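Local coordinates for formiminoglutamase (PDB 4MYK), which catalyses, as an arginase-like manganese metalloenzyme, the hydrolysis of N-formimino-L-glutamate to L-glutamate and formamide, at residues I35-D40 with G87-S92; A52-A57 with N283-E288; F116-G121 with M277-L282. The protein carries 1 engineered substitution. All blocks are in the same frame, centred on the assembly; numbering follows the deposited sequence.

From the N terminus, residues 35-40, the end of strand 32-37 and the loop after it, open contact 1. Residues 52-57, leading into helix 55-63, open contact 2 before 87-92 closes contact 1, so these two cross. Contact 1 is complete when 116-121 opens contact 3; 277-282 closes it, and 283-288, next in the chain, closes contact 2. Contact 3 is therefore nested inside contact 2. Contacts 1 and 3 share one parallel sheet, with strands 32-37 and 114-119 as neighbours: Phe37 N lies 2.8 Å from Ile118 O. Contact 2 sits beyond the strand ends, its Ala52 O 2.6 Å from Gly120 N of contact 3 and its Lys53 N close to Asp40 OD2 of contact 1.

Contact 1 (I35-D40 with G87-S92); sequences IGFPYD and GDITAS
Gly36 and Asp88 pair in parallel register, with Gly36 N bonded to Gly87 O and Ile89 N returning to Gly36 O; both N-H...O angles are nearly straight (172° and 171°). Ile89 then turns its side chain toward 35-40. Its CG1 meets CG2 of Ile35 at 3.6 Å, and its CB lies 3.9 Å from CD1 of Phe37, in the plane of that ring and at its edge. With CG anti to the backbone N (chi1 -160°), the Phe37 ring runs back beside its own carbonyl, where CD2 of Tyr39 sits 3.4 Å above the ring plane, over the centre. The Tyr39 phenol reaches past this face to the 87-92 segment: OH donates to Ile89 O at 3.1 Å and accepts a weak, bent bond from Ala91 N. On the sheet face away from Ile35, Asp88 OD2 comes to within 3.2 Å of Pro38 CG, while OD1 forms a salt bridge with Arg60. Apolar packing of Ile89 thus flanks the end of the ladder, and past it the Tyr39 hydroxyl continues the polar link between the segments, as donor and as weak acceptor.

Contact 2 (A52-A57 with N283-E288); sequences AKKGPA and NPLVEE
Asn283 holds CG anti to its backbone N (chi1 -171°), which carries the amide up against the backbone of Ala52. Lys54 already points CB toward the other segment, where it meets Pro284, and sets CG anti to its carbonyl carbon (chi1 -61°), which places CG near Leu285 CD2. The amide approach is a packing contact: ND2 stands 3.6 Å from Ala52 N, two nitrogens that make no bond with each other. The amide nitrogen is used outside the pair: Asn283 ND2 donates to Ser249 OG and to Ala50 O. The other end of the amide is turned back on its own chain, where OD1 takes weak bonds from Leu285 N and Val286 N, alongside the backbone bond from Val286 N to Asn283 O.

Pro284 packs on the Lys54-Gly55 peptide, its CG being 3.6 Å from Lys54 O and its CD 3.6 Å from Gly55 N, while CB of Lys54 reaches the same CD at 3.9 Å. Gly55 N is itself already engaged by Ala52 O at 3.0 Å, closing the 3-10 turn against which the proline ring rests. Farther out, Lys54 and Leu285 cross at about a right angle, with Lys54 CG 4.2 Å from Leu285 CD2; this looser pair belongs to the exposed side.

The contact joins the start of helix 55-63 to the loop between strand 274-280 and helix 290-306. Glu287 continues that loop toward the latter helix, its OE2 hydrogen-bonding to Tyr289 N and Arg290 N as the chain enters it. On the inner side, Ala52 bonds through its backbone to Gly120, near the end of strand 114-119, so the turn at 52-54 lies between the strand ends and this loop.

Contact 3 (F116-G121 with M277-L282); sequences FVIGGG and MDMSEL
Beside the binuclear manganese site, at the C-terminal ends of the central parallel sheet of the arginase fold, the segments 116-119 and 277-280 run parallel, their axes 4.7 Å apart at closest and 8° from each other in direction. Backbone bonds alternate from strand to strand: Val117 N to Met277 O, Met279 N to Val117 O at 3.0 Å, and Gly119 N to Met279 O, the last nearly along the C=O axis. Beyond Gly119 a cis peptide precedes Gly120, whose O takes Glu281 N at 2.9 Å. A water adds to these direct bonds, giving hydrogens to Gly119 O (2.6 Å) and Met279 O and accepting one from Leu282 N.

On one face, two methionines, Met277 and Met279, meet the edge of the Phe116 ring. Met277, extended and lying alongside the ring, puts CG 3.5 Å from Phe116 CD1; Met279, bent at its last torsion, brings CE to 3.5 Å from Phe116 CZ. The sulfurs of both lie near the ring plane, 85° and 84° off its normal, as edge-on Met-aromatic contacts. On the other face, Val117 CB meets Asp278 CB at 3.9 Å, while the Asp278 carboxylate leads away to Ser234, Ser125 and Asn128.

Glu281 curls its carboxylate back so that OE2 lies 3.5 Å from Gly121 CA. OE2 accepts from the backbone N of Asn122, a manganese ligand, and of Cys43, and OE1 bonds Ser249 OG, consistent with a second-shell role.

Strand 32-37 flanks 114-119 and strand 231-236 flanks 274-280; helix 290-306 packs over Met279 and Leu282, and helix 125-135 touches Val117 and Ser280.

Contact 1 (I35-D40 with G87-S92)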
ATOM      1  N   ILE A  35      -3.517 -29.593  -1.239  1.00 18.18           N
ATOM      2  CA  ILE A  35      -3.095 -30.207  -2.491  1.00 18.58           C
ATOM      3  C   ILE A  35      -2.397 -29.148  -3.329  1.00 16.73           C
ATOM      4  O   ILE A  35      -2.933 -28.068  -3.531  1.00 16.69           O
ATOM      5  CB  ILE A  35      -4.319 -30.770  -3.284  1.00 17.88           C
ATOM      6  CG1 ILE A  35      -5.030 -31.864  -2.473  1.00 19.08           C
ATOM      7  CG2 ILE A  35      -3.891 -31.299  -4.650  1.00 20.35           C
ATOM      8  CD1 ILE A  35      -6.513 -32.039  -2.810  1.00 16.84           C
ATOM      9  N   GLY A  36      -1.202 -29.451  -3.810  1.00 15.94           N
ATOM     10  CA  GLY A  36      -0.466 -28.496  -4.614  1.00 17.09           C
ATOM     11  C   GLY A  36      -0.696 -28.705  -6.092  1.00 18.11           C
ATOM     12  O   GLY A  36      -0.767 -29.841  -6.563  1.00 18.24           O
ATOM     13  N   PHE A  37      -0.823 -27.603  -6.827  1.00 16.93           N
ATOM     14  CA  PHE A  37      -0.913 -27.658  -8.281  1.00 16.83           C
ATOM     15  C   PHE A  37       0.109 -26.716  -8.942  1.00 16.90           C
ATOM     16  O   PHE A  37      -0.229 -25.593  -9.349  1.00 17.46           O
ATOM     17  CB  PHE A  37      -2.344 -27.380  -8.762  1.00 19.83           C
ATOM     18  CG  PHE A  37      -2.621 -27.876 -10.161  1.00 21.27           C
ATOM     19  CD1 PHE A  37      -2.554 -29.233 -10.456  1.00 21.72           C
ATOM     20  CD2 PHE A  37      -2.949 -26.992 -11.172  1.00 18.50           C
ATOM     21  CE1 PHE A  37      -2.797 -29.690 -11.730  1.00 23.97           C
ATOM     22  CE2 PHE A  37      -3.200 -27.440 -12.446  1.00 20.08           C
ATOM     23  CZ  PHE A  37      -3.125 -28.791 -12.729  1.00 25.37           C
ATOM     24  N   PRO A  38       1.365 -27.190  -9.067  1.00 19.22           N
ATOM     25  CA  PRO A  38       2.493 -26.394  -9.559  1.00 17.75           C
ATOM     26  C   PRO A  38       2.498 -26.241 -11.088  1.00 19.96           C
ATOM     27  O   PRO A  38       3.412 -26.738 -11.745  1.00 20.20           O
ATOM     28  CB  PRO A  38       3.717 -27.209  -9.111  1.00 19.53           C
ATOM     29  CG  PRO A  38       3.183 -28.525  -8.556  1.00 19.35           C
ATOM     30  CD  PRO A  38       1.737 -28.603  -8.901  1.00 18.62           C
ATOM     31  N   TYR A  39       1.490 -25.565 -11.641  1.00 18.85           N
ATOM     32  CA  TYR A  39       1.424 -25.321 -13.078  1.00 20.39           C
ATOM     33  C   TYR A  39       1.073 -23.871 -13.376  1.00 21.17           C
ATOM     34  O   TYR A  39       0.267 -23.263 -12.684  1.00 19.53           O
ATOM     35  CB  TYR A  39       0.435 -26.277 -13.754  1.00 23.54           C
ATOM     36  CG  TYR A  39       0.825 -27.721 -13.565  1.00 22.80           C
ATOM     37  CD1 TYR A  39       1.664 -28.359 -14.468  1.00 25.97           C
ATOM     38  CD2 TYR A  39       0.381 -28.441 -12.459  1.00 21.73           C
ATOM     39  CE1 TYR A  39       2.040 -29.684 -14.277  1.00 31.39           C
ATOM     40  CE2 TYR A  39       0.747 -29.769 -12.259  1.00 23.72           C
ATOM     41  CZ  TYR A  39       1.574 -30.383 -13.168  1.00 31.58           C
ATOM     42  OH  TYR A  39       1.936 -31.695 -12.969  1.00 33.55           O
ATOM     43  N   ASP A  40       1.684 -23.335 -14.422  1.00 17.26           N
ATOM     44  CA  ASP A  40       1.602 -21.918 -14.748  1.00 19.96           C
ATOM     45  C   ASP A  40       0.239 -21.464 -15.226  1.00 21.04           C
ATOM     46  O   ASP A  40      -0.194 -20.361 -14.916  1.00 21.91           O
ATOM     47  CB  ASP A  40       2.608 -21.582 -15.861  1.00 25.18           C
ATOM     48  CG  ASP A  40       3.946 -21.105 -15.331  1.00 26.94           C
ATOM     49  OD1 ASP A  40       4.760 -20.642 -16.153  1.00 29.45           O
ATOM     50  OD2 ASP A  40       4.186 -21.182 -14.104  1.00 23.03           O
ATOM     51  N   GLY A  87       0.554 -33.194  -0.828  1.00 19.13           N
ATOM     52  CA  GLY A  87       1.595 -32.964  -1.814  1.00 19.26           C
ATOM     53  C   GLY A  87       1.118 -32.338  -3.110  1.00 15.78           C
ATOM     54  O   GLY A  87       0.035 -31.763  -3.168  1.00 17.65           O
ATOM     55  N   ASP A  88       1.944 -32.465  -4.152  1.00 18.91           N
ATOM     56  CA  ASP A  88       1.665 -31.905  -5.478  1.00 20.43           C
ATOM     57  C   ASP A  88       1.052 -32.932  -6.424  1.00 19.72           C
ATOM     58  O   ASP A  88       1.414 -34.106  -6.410  1.00 18.47           O
ATOM     59  CB  ASP A  88       2.938 -31.340  -6.134  1.00 18.29           C
ATOM     60  CG  ASP A  88       3.371 -30.008  -5.547  1.00 18.99           C
ATOM     61  OD1 ASP A  88       2.574 -29.352  -4.839  1.00 21.10           O
ATOM     62  OD2 ASP A  88       4.522 -29.614  -5.811  1.00 19.94           O
ATOM     63  N   ILE A  89       0.116 -32.469  -7.243  1.00 20.25           N
ATOM     64  CA  ILE A  89      -0.403 -33.256  -8.344  1.00 22.92           C
ATOM     65  C   ILE A  89       0.594 -33.176  -9.492  1.00 28.43           C
ATOM     66  O   ILE A  89       0.784 -32.111 -10.076  1.00 29.51           O
ATOM     67  CB  ILE A  89      -1.762 -32.711  -8.824  1.00 22.82           C
ATOM     68  CG1 ILE A  89      -2.804 -32.815  -7.709  1.00 21.94           C
ATOM     69  CG2 ILE A  89      -2.233 -33.458 -10.059  1.00 24.29           C
ATOM     70  CD1 ILE A  89      -2.989 -34.224  -7.173  1.00 20.37           C
ATOM     71  N   THR A  90       1.241 -34.292  -9.810  1.00 30.66           N
ATOM     72  CA  THR A  90       2.232 -34.303 -10.882  1.00 29.62           C
ATOM     73  C   THR A  90       1.851 -35.280 -11.974  1.00 33.14           C
ATOM     74  O   THR A  90       1.345 -36.363 -11.693  1.00 35.70           O
ATOM     75  CB  THR A  90       3.617 -34.681 -10.360  1.00 39.28           C
ATOM     76  OG1 THR A  90       3.474 -35.658  -9.321  1.00 41.59           O
ATOM     77  CG2 THR A  90       4.334 -33.444  -9.816  1.00 33.89           C
ATOM     78  N   ALA A  91       2.109 -34.897 -13.219  1.00 29.68           N
ATOM     79  CA  ALA A  91       1.684 -35.689 -14.365  1.00 28.33           C
ATOM     80  C   ALA A  91       2.544 -35.398 -15.597  1.00 31.80           C
ATOM     81  O   ALA A  91       3.097 -34.304 -15.736  1.00 38.44           O
ATOM     82  CB  ALA A  91       0.218 -35.419 -14.664  1.00 29.83           C
ATOM     83  N   SER A  92       2.645 -36.376 -16.493  1.00 36.64           N
ATOM     84  CA  SER A  92       3.473 -36.234 -17.692  1.00 33.33           C
ATOM     85  C   SER A  92       2.911 -35.199 -18.676  1.00 35.21           C
ATOM     86  O   SER A  92       3.667 -34.507 -19.353  1.00 31.14           O
ATOM     87  CB  SER A  92       3.658 -37.586 -18.385  1.00 35.49           C
ATOM     88  OG  SER A  92       2.490 -37.984 -19.084  1.00 37.84           O
TER

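Contact 2 (A52-A57 with N283-E288)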
ATOM      1  N   ALA A  52       3.852 -19.017 -11.625  1.00 14.82           N
ATOM      2  CA  ALA A  52       2.825 -19.464 -10.684  1.00 15.40           C
ATOM      3  C   ALA A  52       3.013 -20.922 -10.266  1.00 16.03           C
ATOM      4  O   ALA A  52       2.535 -21.355  -9.213  1.00 17.04           O
ATOM      5  CB  ALA A  52       1.430 -19.252 -11.263  1.00 16.84           C
ATOM      6  N   LYS A  53       3.709 -21.688 -11.093  1.00 17.33           N
ATOM      7  CA  LYS A  53       3.989 -23.071 -10.751  1.00 18.43           C
ATOM      8  C   LYS A  53       4.890 -23.172  -9.511  1.00 17.87           C
ATOM      9  O   LYS A  53       5.002 -24.236  -8.906  1.00 20.36           O
ATOM     10  CB  LYS A  53       4.637 -23.789 -11.930  1.00 20.92           C
ATOM     11  CG  LYS A  53       6.097 -23.443 -12.095  1.00 22.36           C
ATOM     12  CD  LYS A  53       6.590 -23.739 -13.488  1.00 26.33           C
ATOM     13  CE  LYS A  53       7.986 -23.171 -13.659  1.00 27.63           C
ATOM     14  NZ  LYS A  53       8.102 -21.802 -13.059  1.00 24.25           N
ATOM     15  N   LYS A  54       5.537 -22.067  -9.145  1.00 18.25           N
ATOM     16  CA  LYS A  54       6.391 -22.022  -7.954  1.00 18.26           C
ATOM     17  C   LYS A  54       5.630 -21.613  -6.678  1.00 16.13           C
ATOM     18  O   LYS A  54       6.162 -21.706  -5.575  1.00 18.96           O
ATOM     19  CB  LYS A  54       7.590 -21.101  -8.199  1.00 20.74           C
ATOM     20  CG  LYS A  54       8.484 -21.568  -9.351  1.00 23.03           C
ATOM     21  CD  LYS A  54       9.874 -21.962  -8.861  1.00 25.40           C
ATOM     22  CE  LYS A  54      10.702 -22.627  -9.965  1.00 35.96           C
ATOM     23  NZ  LYS A  54      11.011 -21.750 -11.135  1.00 27.27           N
ATOM     24  N   GLY A  55       4.380 -21.184  -6.847  1.00 16.17           N
ATOM     25  CA  GLY A  55       3.518 -20.819  -5.739  1.00 17.54           C
ATOM     26  C   GLY A  55       3.385 -21.872  -4.647  1.00 17.51           C
ATOM     27  O   GLY A  55       3.521 -21.564  -3.460  1.00 16.28           O
ATOM     28  N   PRO A  56       3.099 -23.126  -5.029  1.00 19.34           N
ATOM     29  CA  PRO A  56       2.975 -24.172  -4.002  1.00 16.82           C
ATOM     30  C   PRO A  56       4.218 -24.347  -3.113  1.00 17.43           C
ATOM     31  O   PRO A  56       4.061 -24.618  -1.924  1.00 18.37           O
ATOM     32  CB  PRO A  56       2.699 -25.433  -4.828  1.00 17.80           C
ATOM     33  CG  PRO A  56       2.014 -24.919  -6.059  1.00 16.40           C
ATOM     34  CD  PRO A  56       2.711 -23.618  -6.365  1.00 17.52           C
ATOM     35  N   ALA A  57       5.419 -24.202  -3.673  1.00 19.31           N
ATOM     36  CA  ALA A  57       6.654 -24.323  -2.901  1.00 18.32           C
ATOM     37  C   ALA A  57       6.806 -23.151  -1.929  1.00 18.34           C
ATOM     38  O   ALA A  57       7.143 -23.327  -0.758  1.00 17.75           O
ATOM     39  CB  ALA A  57       7.852 -24.395  -3.832  1.00 20.48           C
ATOM     40  N   ASN A 283       2.801 -16.093  -7.504  1.00 15.14           N
ATOM     41  CA  ASN A 283       3.920 -16.111  -8.437  1.00 14.19           C
ATOM     42  C   ASN A 283       5.213 -15.518  -7.828  1.00 16.83           C
ATOM     43  O   ASN A 283       5.440 -14.298  -7.874  1.00 15.27           O
ATOM     44  CB  ASN A 283       3.510 -15.364  -9.702  1.00 16.69           C
ATOM     45  CG  ASN A 283       4.511 -15.503 -10.801  1.00 16.37           C
ATOM     46  OD1 ASN A 283       5.706 -15.689 -10.549  1.00 17.94           O
ATOM     47  ND2 ASN A 283       4.041 -15.401 -12.038  1.00 15.27           N
ATOM     48  N   PRO A 284       6.056 -16.389  -7.238  1.00 15.03           N
ATOM     49  CA  PRO A 284       7.241 -15.973  -6.470  1.00 16.51           C
ATOM     50  C   PRO A 284       8.353 -15.412  -7.341  1.00 17.43           C
ATOM     51  O   PRO A 284       9.274 -14.787  -6.810  1.00 16.92           O
ATOM     52  CB  PRO A 284       7.698 -17.269  -5.794  1.00 15.88           C
ATOM     53  CG  PRO A 284       6.474 -18.149  -5.794  1.00 16.56           C
ATOM     54  CD  PRO A 284       5.770 -17.825  -7.073  1.00 15.42           C
ATOM     55  N   LEU A 285       8.270 -15.636  -8.652  1.00 18.81           N
ATOM     56  CA  LEU A 285       9.214 -15.016  -9.586  1.00 18.04           C
ATOM     57  C   LEU A 285       8.909 -13.534  -9.713  1.00 18.35           C
ATOM     58  O   LEU A 285       9.802 -12.741  -9.992  1.00 17.67           O
ATOM     59  CB  LEU A 285       9.146 -15.647 -10.970  1.00 18.49           C
ATOM     60  CG  LEU A 285       9.124 -17.170 -11.046  1.00 22.00           C
ATOM     61  CD1 LEU A 285       9.493 -17.624 -12.456  1.00 17.05           C
ATOM     62  CD2 LEU A 285      10.063 -17.742 -10.005  1.00 22.59           C
ATOM     63  N   VAL A 286       7.647 -13.157  -9.527  1.00 15.85           N
ATOM     64  CA  VAL A 286       7.301 -11.739  -9.542  1.00 17.28           C
ATOM     65  C   VAL A 286       7.673 -11.051  -8.223  1.00 15.97           C
ATOM     66  O   VAL A 286       8.283  -9.983  -8.237  1.00 18.90           O
ATOM     67  CB  VAL A 286       5.833 -11.479  -9.892  1.00 14.25           C
ATOM     68  CG1 VAL A 286       5.533  -9.995  -9.757  1.00 17.32           C
ATOM     69  CG2 VAL A 286       5.545 -11.954 -11.297  1.00 14.51           C
ATOM     70  N   GLU A 287       7.302 -11.662  -7.100  1.00 13.51           N
ATOM     71  CA  GLU A 287       7.771 -11.234  -5.788  1.00 15.90           C
ATOM     72  C   GLU A 287       7.719 -12.446  -4.862  1.00 18.32           C
ATOM     73  O   GLU A 287       6.741 -13.188  -4.876  1.00 17.35           O
ATOM     74  CB  GLU A 287       6.927 -10.077  -5.247  1.00 17.02           C
ATOM     75  CG  GLU A 287       7.539  -9.369  -4.047  1.00 16.26           C
ATOM     76  CD  GLU A 287       7.251 -10.076  -2.738  1.00 15.37           C
ATOM     77  OE1 GLU A 287       6.166 -10.674  -2.619  1.00 16.99           O
ATOM     78  OE2 GLU A 287       8.093 -10.017  -1.821  1.00 15.08           O
ATOM     79  N   GLU A 288       8.766 -12.657  -4.067  1.00 19.10           N
ATOM     80  CA  GLU A 288       8.951 -13.958  -3.430  1.00 17.66           C
ATOM     81  C   GLU A 288       8.841 -14.017  -1.902  1.00 19.39           C
ATOM     82  O   GLU A 288       8.803 -15.104  -1.337  1.00 20.44           O
ATOM     83  CB  GLU A 288      10.295 -14.544  -3.839  1.00 22.27           C
ATOM     84  CG  GLU A 288      11.471 -13.701  -3.398  1.00 28.87           C
ATOM     85  CD  GLU A 288      12.710 -14.527  -3.136  1.00 31.29           C
ATOM     86  OE1 GLU A 288      13.599 -14.027  -2.413  1.00 39.35           O
ATOM     87  OE2 GLU A 288      12.795 -15.675  -3.635  1.00 28.88           O
TER

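Contact 3 (F116-G121 with M277-L282)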
ATOM      1  N   PHE A 116      -8.150 -27.997   0.174  1.00 17.39           N
ATOM      2  CA  PHE A 116      -7.621 -26.676  -0.170  1.00 19.69           C
ATOM      3  C   PHE A 116      -6.517 -26.851  -1.205  1.00 17.40           C
ATOM      4  O   PHE A 116      -5.522 -27.549  -0.957  1.00 18.35           O
ATOM      5  CB  PHE A 116      -7.083 -25.948   1.067  1.00 15.54           C
ATOM      6  CG  PHE A 116      -6.282 -24.706   0.746  1.00 17.32           C
ATOM      7  CD1 PHE A 116      -6.904 -23.476   0.619  1.00 17.11           C
ATOM      8  CD2 PHE A 116      -4.899 -24.770   0.584  1.00 17.34           C
ATOM      9  CE1 PHE A 116      -6.163 -22.331   0.328  1.00 17.84           C
ATOM     10  CE2 PHE A 116      -4.157 -23.630   0.300  1.00 13.51           C
ATOM     11  CZ  PHE A 116      -4.793 -22.413   0.172  1.00 15.36           C
ATOM     12  N   VAL A 117      -6.696 -26.235  -2.369  1.00 14.18           N
ATOM     13  CA  VAL A 117      -5.758 -26.426  -3.469  1.00 14.32           C
ATOM     14  C   VAL A 117      -4.923 -25.176  -3.677  1.00 13.41           C
ATOM     15  O   VAL A 117      -5.452 -24.103  -3.967  1.00 14.55           O
ATOM     16  CB  VAL A 117      -6.486 -26.789  -4.782  1.00 17.22           C
ATOM     17  CG1 VAL A 117      -5.472 -27.121  -5.888  1.00 17.26           C
ATOM     18  CG2 VAL A 117      -7.453 -27.957  -4.559  1.00 15.80           C
ATOM     19  N   ILE A 118      -3.614 -25.310  -3.513  1.00 14.86           N
ATOM     20  CA  ILE A 118      -2.719 -24.180  -3.720  1.00 15.02           C
ATOM     21  C   ILE A 118      -2.065 -24.274  -5.094  1.00 15.60           C
ATOM     22  O   ILE A 118      -1.475 -25.295  -5.437  1.00 15.95           O
ATOM     23  CB  ILE A 118      -1.649 -24.062  -2.604  1.00 15.06           C
ATOM     24  CG1 ILE A 118      -0.705 -22.895  -2.892  1.00 15.30           C
ATOM     25  CG2 ILE A 118      -0.879 -25.370  -2.422  1.00 15.88           C
ATOM     26  CD1 ILE A 118      -1.412 -21.572  -2.968  1.00 15.33           C
ATOM     27  N   GLY A 119      -2.200 -23.205  -5.880  1.00 14.24           N
ATOM     28  CA  GLY A 119      -1.637 -23.143  -7.216  1.00 16.22           C
ATOM     29  C   GLY A 119      -0.446 -22.196  -7.320  1.00 18.37           C
ATOM     30  O   GLY A 119      -0.039 -21.573  -6.327  1.00 18.86           O
ATOM     31  N   GLY A 120       0.084 -22.050  -8.533  1.00 17.39           N
ATOM     32  CA  GLY A 120      -0.541 -22.594  -9.728  1.00 13.85           C
ATOM     33  C   GLY A 120      -1.443 -21.528 -10.332  1.00 18.41           C
ATOM     34  O   GLY A 120      -1.883 -20.630  -9.627  1.00 17.40           O
ATOM     35  N   GLY A 121      -1.721 -21.611 -11.631  1.00 17.99           N
ATOM     36  CA  GLY A 121      -2.598 -20.649 -12.290  1.00 18.84           C
ATOM     37  C   GLY A 121      -4.096 -20.940 -12.230  1.00 18.11           C
ATOM     38  O   GLY A 121      -4.514 -22.029 -11.855  1.00 16.84           O
ATOM     39  N   MET A 277     -11.918 -24.910  -1.273  1.00 17.22           N
ATOM     40  CA  MET A 277     -11.293 -23.632  -1.541  1.00 16.49           C
ATOM     41  C   MET A 277     -10.085 -23.855  -2.427  1.00 15.97           C
ATOM     42  O   MET A 277      -9.378 -24.845  -2.273  1.00 15.29           O
ATOM     43  CB  MET A 277     -10.842 -22.974  -0.232  1.00 15.57           C
ATOM     44  CG  MET A 277      -9.853 -21.853  -0.445  1.00 16.79           C
ATOM     45  SD  MET A 277      -9.656 -20.753   0.948  1.00 18.16           S
ATOM     46  CE  MET A 277      -8.837 -19.383   0.126  1.00 18.31           C
ATOM     47  N   ASP A 278      -9.869 -22.955  -3.381  1.00 16.97           N
ATOM     48  CA  ASP A 278      -8.592 -22.927  -4.077  1.00 15.30           C
ATOM     49  C   ASP A 278      -8.047 -21.506  -4.101  1.00 15.28           C
ATOM     50  O   ASP A 278      -8.782 -20.552  -3.849  1.00 16.36           O
ATOM     51  CB  ASP A 278      -8.625 -23.625  -5.455  1.00 12.62           C
ATOM     52  CG  ASP A 278      -9.192 -22.751  -6.582  1.00 16.67           C
ATOM     53  OD1 ASP A 278      -9.620 -21.609  -6.339  1.00 15.78           O
ATOM     54  OD2 ASP A 278      -9.207 -23.227  -7.739  1.00 18.59           O
ATOM     55  N   MET A 279      -6.751 -21.386  -4.357  1.00 13.03           N
ATOM     56  CA  MET A 279      -6.059 -20.107  -4.285  1.00 12.95           C
ATOM     57  C   MET A 279      -5.135 -20.074  -5.470  1.00 16.26           C
ATOM     58  O   MET A 279      -4.261 -20.925  -5.587  1.00 16.53           O
ATOM     59  CB  MET A 279      -5.252 -20.012  -2.991  1.00 14.80           C
ATOM     60  CG  MET A 279      -4.604 -18.667  -2.735  1.00 14.83           C
ATOM     61  SD  MET A 279      -3.722 -18.617  -1.147  1.00 21.45           S
ATOM     62  CE  MET A 279      -5.086 -18.915  -0.009  1.00 16.96           C
ATOM     63  N   SER A 280      -5.338 -19.099  -6.351  1.00 14.88           N
ATOM     64  CA  SER A 280      -4.674 -19.085  -7.653  1.00 16.26           C
ATOM     65  C   SER A 280      -3.773 -17.888  -7.857  1.00 14.59           C
ATOM     66  O   SER A 280      -3.990 -16.845  -7.259  1.00 14.95           O
ATOM     67  CB  SER A 280      -5.717 -19.090  -8.778  1.00 15.96           C
ATOM     68  OG  SER A 280      -6.274 -20.372  -8.954  1.00 18.67           O
ATOM     69  N   GLU A 281      -2.767 -18.070  -8.718  1.00 15.88           N
ATOM     70  CA  GLU A 281      -1.968 -16.980  -9.294  1.00 14.20           C
ATOM     71  C   GLU A 281      -0.774 -16.485  -8.454  1.00 15.23           C
ATOM     72  O   GLU A 281      -0.114 -15.514  -8.820  1.00 16.18           O
ATOM     73  CB  GLU A 281      -2.870 -15.823  -9.763  1.00 16.31           C
ATOM     74  CG  GLU A 281      -3.833 -16.207 -10.907  1.00 16.86           C
ATOM     75  CD  GLU A 281      -3.089 -16.547 -12.185  1.00 19.60           C
ATOM     76  OE1 GLU A 281      -1.977 -16.010 -12.370  1.00 21.16           O
ATOM     77  OE2 GLU A 281      -3.609 -17.342 -13.000  1.00 19.29           O
ATOM     78  N   LEU A 282      -0.482 -17.172  -7.352  1.00 14.68           N
ATOM     79  CA  LEU A 282       0.703 -16.853  -6.555  1.00 15.26           C
ATOM     80  C   LEU A 282       1.959 -17.116  -7.381  1.00 15.91           C
ATOM     81  O   LEU A 282       2.160 -18.223  -7.881  1.00 15.86           O
ATOM     82  CB  LEU A 282       0.750 -17.659  -5.246  1.00 12.83           C
ATOM     83  CG  LEU A 282       1.886 -17.271  -4.293  1.00 13.45           C
ATOM     84  CD1 LEU A 282       1.681 -15.853  -3.822  1.00 16.38           C
ATOM     85  CD2 LEU A 282       1.976 -18.210  -3.100  1.00 12.75           C
TER
HETATM   86  O   HOH W   1      -1.585 -19.488  -5.837  1.00 14.92           O